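Local coordinates for Rod shape-determining protein (MreC) (Helicobacter pylori, PDB 5LP5) that binds penicillin-binding protein 2 in a core complex of bacterial cell wall synthesis and probably helps to determine rod shape, at residues F99-I104 / S113-V118; N123-L128 / I137-K142. All coordinates share one frame; numbering follows the deposited sequence.

Interaction 1: residues F99-I104 / S113-V118; sequences FMTSFI and SLNPIV
Phe99 and Asn115 run alongside each other in the same direction, with the CB of Asn115 set over one face of the Phe99 ring, 3.9 Å from its centroid, in a CH-pi contact displaced toward the rim. The ring reaches this place because its CG sits between the backbone N and the carbonyl carbon (chi1 57°), which swings a side chain that starts out away from the partner strand back against it. The amide of Asn115 follows the ring at a tilt of 33°, its ND2 3.5 Å from Phe99 CZ. Asn115 N also donates to Phe99 O at 3.0 Å, tying the two residues through their backbones. The backbones form a beta hairpin of strands 93-103 and 111-114 in a closed antiparallel barrel, and a beta bulge shifts the register between Met100-Leu114 and Ser102-Ser113. Thr101 N donates to Ser113 O and Ser113 N to Ser102 O, each at 2.9 Å. On the face of Ser102 and Ser113, Ser102 OG rests 3.6 Å from Ser113 CB. Ile104 CG1 lies beside Ser113, near its N and OG. On the other face Met100 CB approaches Leu114 CD2 at 4.2 Å; beyond it the thioether bends at chi3 (-86°) and lays CE over the centre of the Phe103 ring. That ring also meets Phe169 of a second MreC subunit edge-to-face.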
# COMPACT_ATOMS: atom_id res chain seq x y z
N PHE C 99 11.45 -30.84 -29.04
CA PHE C 99 11.72 -31.93 -28.14
C PHE C 99 13.09 -31.81 -27.55
O PHE C 99 13.95 -31.17 -28.12
CB PHE C 99 11.55 -33.28 -28.84
CG PHE C 99 12.41 -33.45 -30.05
CD1 PHE C 99 13.57 -34.17 -29.93
CD2 PHE C 99 12.08 -32.88 -31.28
CE1 PHE C 99 14.40 -34.38 -31.03
CE2 PHE C 99 12.92 -33.07 -32.38
CZ PHE C 99 14.07 -33.83 -32.25
N MET C 100 13.27 -32.43 -26.38
CA MET C 100 14.54 -32.35 -25.68
C MET C 100 15.48 -33.44 -26.19
O MET C 100 15.08 -34.55 -26.45
CB MET C 100 14.36 -32.39 -24.16
CG MET C 100 14.12 -33.74 -23.55
SD MET C 100 13.82 -33.61 -21.78
CE MET C 100 15.50 -33.64 -21.14
N THR C 101 16.75 -33.08 -26.33
CA THR C 101 17.78 -34.05 -26.73
C THR C 101 18.53 -34.61 -25.55
O THR C 101 18.97 -35.75 -25.56
CB THR C 101 18.82 -33.41 -27.67
OG1 THR C 101 19.60 -32.43 -26.96
CG2 THR C 101 18.10 -32.81 -28.90
N SER C 102 18.67 -33.79 -24.52
CA SER C 102 19.37 -34.15 -23.32
C SER C 102 19.04 -33.14 -22.24
O SER C 102 18.52 -32.06 -22.54
CB SER C 102 20.86 -34.09 -23.60
OG SER C 102 21.26 -32.79 -23.99
N PHE C 103 19.38 -33.46 -21.00
CA PHE C 103 19.46 -32.43 -19.95
C PHE C 103 20.74 -31.64 -20.19
O PHE C 103 21.67 -32.15 -20.81
CB PHE C 103 19.50 -33.07 -18.59
CG PHE C 103 18.23 -33.77 -18.22
CD1 PHE C 103 17.23 -33.11 -17.52
CD2 PHE C 103 18.06 -35.11 -18.52
CE1 PHE C 103 16.08 -33.79 -17.16
CE2 PHE C 103 16.91 -35.79 -18.17
CZ PHE C 103 15.92 -35.13 -17.49
N ILE C 104 20.79 -30.40 -19.73
CA ILE C 104 22.00 -29.60 -19.90
C ILE C 104 23.08 -30.14 -18.98
O ILE C 104 24.15 -30.46 -19.43
CB ILE C 104 21.76 -28.09 -19.64
CG1 ILE C 104 20.70 -27.59 -20.61
CG2 ILE C 104 23.02 -27.30 -19.83
CD1 ILE C 104 20.58 -26.09 -20.81
N SER C 113 18.36 -29.23 -23.05
CA SER C 113 18.72 -28.83 -24.41
C SER C 113 17.62 -29.25 -25.37
O SER C 113 17.20 -30.41 -25.37
CB SER C 113 20.03 -29.48 -24.85
OG SER C 113 21.18 -28.87 -24.30
N LEU C 114 17.16 -28.31 -26.19
CA LEU C 114 16.08 -28.54 -27.13
C LEU C 114 16.56 -28.55 -28.56
O LEU C 114 17.49 -27.86 -28.93
CB LEU C 114 15.04 -27.45 -26.99
CG LEU C 114 14.34 -27.38 -25.64
CD1 LEU C 114 13.56 -26.08 -25.53
CD2 LEU C 114 13.40 -28.55 -25.46
N ASN C 115 15.91 -29.34 -29.38
CA ASN C 115 16.26 -29.39 -30.76
C ASN C 115 15.96 -28.05 -31.42
O ASN C 115 14.86 -27.52 -31.25
CB ASN C 115 15.47 -30.45 -31.46
CG ASN C 115 16.12 -30.89 -32.74
OD1 ASN C 115 17.34 -31.12 -32.77
ND2 ASN C 115 15.35 -30.97 -33.83
N PRO C 116 16.94 -27.48 -32.16
CA PRO C 116 16.78 -26.19 -32.83
C PRO C 116 15.48 -26.05 -33.59
O PRO C 116 14.97 -27.03 -34.13
CB PRO C 116 17.94 -26.17 -33.83
CG PRO C 116 18.98 -27.03 -33.22
CD PRO C 116 18.29 -28.04 -32.37
N ILE C 117 14.95 -24.83 -33.63
CA ILE C 117 13.73 -24.52 -34.37
C ILE C 117 13.99 -23.34 -35.30
O ILE C 117 14.51 -22.32 -34.88
CB ILE C 117 12.56 -24.19 -33.42
CG1 ILE C 117 12.07 -25.45 -32.70
CG2 ILE C 117 11.41 -23.51 -34.18
CD1 ILE C 117 10.86 -25.21 -31.82
N VAL C 118 13.59 -23.49 -36.55
CA VAL C 118 13.85 -22.51 -37.59
C VAL C 118 13.39 -21.09 -37.20
O VAL C 118 12.42 -20.92 -36.45
CB VAL C 118 13.24 -23.00 -38.92
CG1 VAL C 118 13.21 -21.91 -39.99
CG2 VAL C 118 14.02 -24.21 -39.43

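Interaction 2: residues N123-L128 / I137-K142; sequences NKIYGL and IAVLEK
Tyr126 and Ala138 form a hydrogen-bonded antiparallel pair, Tyr126 N to Ala138 O at 2.9 Å and Ala138 N to Tyr126 O at 2.8 Å, and the segments of the two strands run at 143° to each other. Three residues earlier in the chain than Tyr126, Asn123 N donates to Leu140 O at 3.0 Å. On the face of Tyr126 and Ala138, Leu128 brings its CG to 4.0 Å from Ala138 CB, with CD2 equally close, while its CD1 rests on the Ile137 carbonyl. The Tyr126 ring has the Ala138 carbonyl oxygen at its edge, near its plane, and Lys124 CG over one face; its hydroxyl bonds to Glu121 N. On the opposite face Ile137 holds CG1 between the backbone N and the carbonyl carbon (chi1 67°), which carries CD1 to 3.8 Å from Ile125 CG2. Val139 turns CG1 anti to its own N, where it packs 3.6 Å from Asn123 CA. At the hairpin's open end Asn123 and Glu141 cross at about a right angle, ND2 against CG at 3.8 Å, while the Glu141 carboxylate is engaged in a salt bridge with Arg154. Ile125, Ile137 and Val139 also pack against the penicillin-binding protein 2 chain, and Leu243 of strand 241-246 packs on Tyr126, Leu128 and Ala138. Strands 125-129 and 134-141 thus form a beta hairpin of a closed antiparallel barrel.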
# COMPACT_ATOMS: atom_id res chain seq x y z
N ASN C 123 17.35 -14.51 -27.56
CA ASN C 123 17.07 -13.84 -26.30
C ASN C 123 15.59 -13.53 -26.06
O ASN C 123 15.24 -13.06 -24.98
CB ASN C 123 17.89 -12.57 -26.14
CG ASN C 123 19.37 -12.84 -26.28
OD1 ASN C 123 19.98 -12.36 -27.24
ND2 ASN C 123 19.94 -13.62 -25.35
N LYS C 124 14.73 -13.81 -27.02
CA LYS C 124 13.31 -13.72 -26.76
C LYS C 124 12.95 -14.89 -25.88
O LYS C 124 13.43 -16.01 -26.10
CB LYS C 124 12.49 -13.78 -28.04
CG LYS C 124 11.02 -13.50 -27.81
CD LYS C 124 10.21 -13.68 -29.08
CE LYS C 124 8.72 -13.57 -28.77
NZ LYS C 124 7.88 -13.72 -29.95
N ILE C 125 12.12 -14.64 -24.87
CA ILE C 125 11.71 -15.68 -23.95
C ILE C 125 10.41 -16.33 -24.40
O ILE C 125 9.37 -15.68 -24.46
CB ILE C 125 11.49 -15.12 -22.54
CG1 ILE C 125 12.77 -14.48 -22.01
CG2 ILE C 125 11.02 -16.21 -21.60
CD1 ILE C 125 12.51 -13.45 -20.93
N TYR C 126 10.47 -17.62 -24.71
CA TYR C 126 9.33 -18.40 -25.16
C TYR C 126 8.78 -19.25 -24.03
O TYR C 126 9.49 -19.54 -23.09
CB TYR C 126 9.74 -19.31 -26.33
CG TYR C 126 10.21 -18.55 -27.56
CD1 TYR C 126 9.29 -17.99 -28.44
CD2 TYR C 126 11.56 -18.37 -27.82
CE1 TYR C 126 9.72 -17.29 -29.56
CE2 TYR C 126 11.99 -17.67 -28.94
CZ TYR C 126 11.06 -17.13 -29.81
OH TYR C 126 11.45 -16.43 -30.92
N GLY C 127 7.51 -19.62 -24.14
CA GLY C 127 6.88 -20.49 -23.14
C GLY C 127 6.94 -21.93 -23.61
O GLY C 127 6.94 -22.20 -24.80
N LEU C 128 7.00 -22.85 -22.65
CA LEU C 128 6.94 -24.29 -22.92
C LEU C 128 5.68 -24.91 -22.32
O LEU C 128 5.35 -24.69 -21.16
CB LEU C 128 8.17 -25.01 -22.37
CG LEU C 128 9.52 -24.72 -23.07
CD1 LEU C 128 10.66 -25.44 -22.38
CD2 LEU C 128 9.42 -25.13 -24.53
N ILE C 137 10.12 -22.22 -19.54
CA ILE C 137 10.38 -21.30 -20.63
C ILE C 137 11.59 -21.73 -21.42
O ILE C 137 12.33 -22.61 -21.00
CB ILE C 137 10.64 -19.86 -20.13
CG1 ILE C 137 11.94 -19.79 -19.33
CG2 ILE C 137 9.46 -19.37 -19.29
CD1 ILE C 137 12.29 -18.41 -18.83
N ALA C 138 11.81 -21.08 -22.55
CA ALA C 138 12.90 -21.45 -23.45
C ALA C 138 13.53 -20.22 -24.06
O ALA C 138 12.83 -19.32 -24.50
CB ALA C 138 12.37 -22.37 -24.56
N VAL C 139 14.85 -20.20 -24.11
CA VAL C 139 15.57 -19.08 -24.73
C VAL C 139 16.63 -19.56 -25.70
O VAL C 139 17.37 -20.51 -25.42
CB VAL C 139 16.28 -18.19 -23.69
CG1 VAL C 139 16.66 -16.86 -24.34
CG2 VAL C 139 15.41 -17.97 -22.47
N LEU C 140 16.71 -18.89 -26.85
CA LEU C 140 17.79 -19.15 -27.80
C LEU C 140 18.97 -18.27 -27.43
O LEU C 140 18.82 -17.07 -27.31
CB LEU C 140 17.32 -18.85 -29.22
CG LEU C 140 18.34 -19.00 -30.33
CD1 LEU C 140 18.80 -20.43 -30.45
CD2 LEU C 140 17.76 -18.50 -31.66
N GLU C 141 20.13 -18.87 -27.21
CA GLU C 141 21.36 -18.13 -26.90
C GLU C 141 22.51 -18.79 -27.64
O GLU C 141 22.70 -20.01 -27.55
CB GLU C 141 21.68 -18.13 -25.41
CG GLU C 141 20.74 -17.28 -24.55
CD GLU C 141 20.82 -17.61 -23.06
OE1 GLU C 141 21.09 -18.78 -22.69
OE2 GLU C 141 20.58 -16.69 -22.25
N LYS C 142 23.27 -17.97 -28.37
CA LYS C 142 24.38 -18.45 -29.18
C LYS C 142 24.03 -19.74 -29.88
O LYS C 142 24.72 -20.74 -29.73
CB LYS C 142 25.62 -18.62 -28.33
CG LYS C 142 26.29 -17.29 -28.01
CD LYS C 142 27.58 -17.46 -27.21
CE LYS C 142 28.11 -16.12 -26.73
NZ LYS C 142 27.29 -15.57 -25.61

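Overall arrangement
Interactions 1 and 2 are successive hairpins of one six-stranded antiparallel barrel, with centres 11 Å apart and on the same side of the chain's centre. Interaction 1 closes before interaction 2 opens: strand 125-129 is the next strand after 111-114. In the sheet order, strand 144-149 lies between the two hairpins, pairing with 111-114 on one side and 134-141 on the other. They nevertheless touch, Leu114 CD1 packing on Ala138 CB at 4.0 Å. The outward partners differ: residues of 99-104 meet a second MreC subunit, whereas 123-128 and 137-142 meet penicillin-binding protein 2, so that in this assembly one barrel touches both another MreC copy and the enzyme, consistent with a part in both associations.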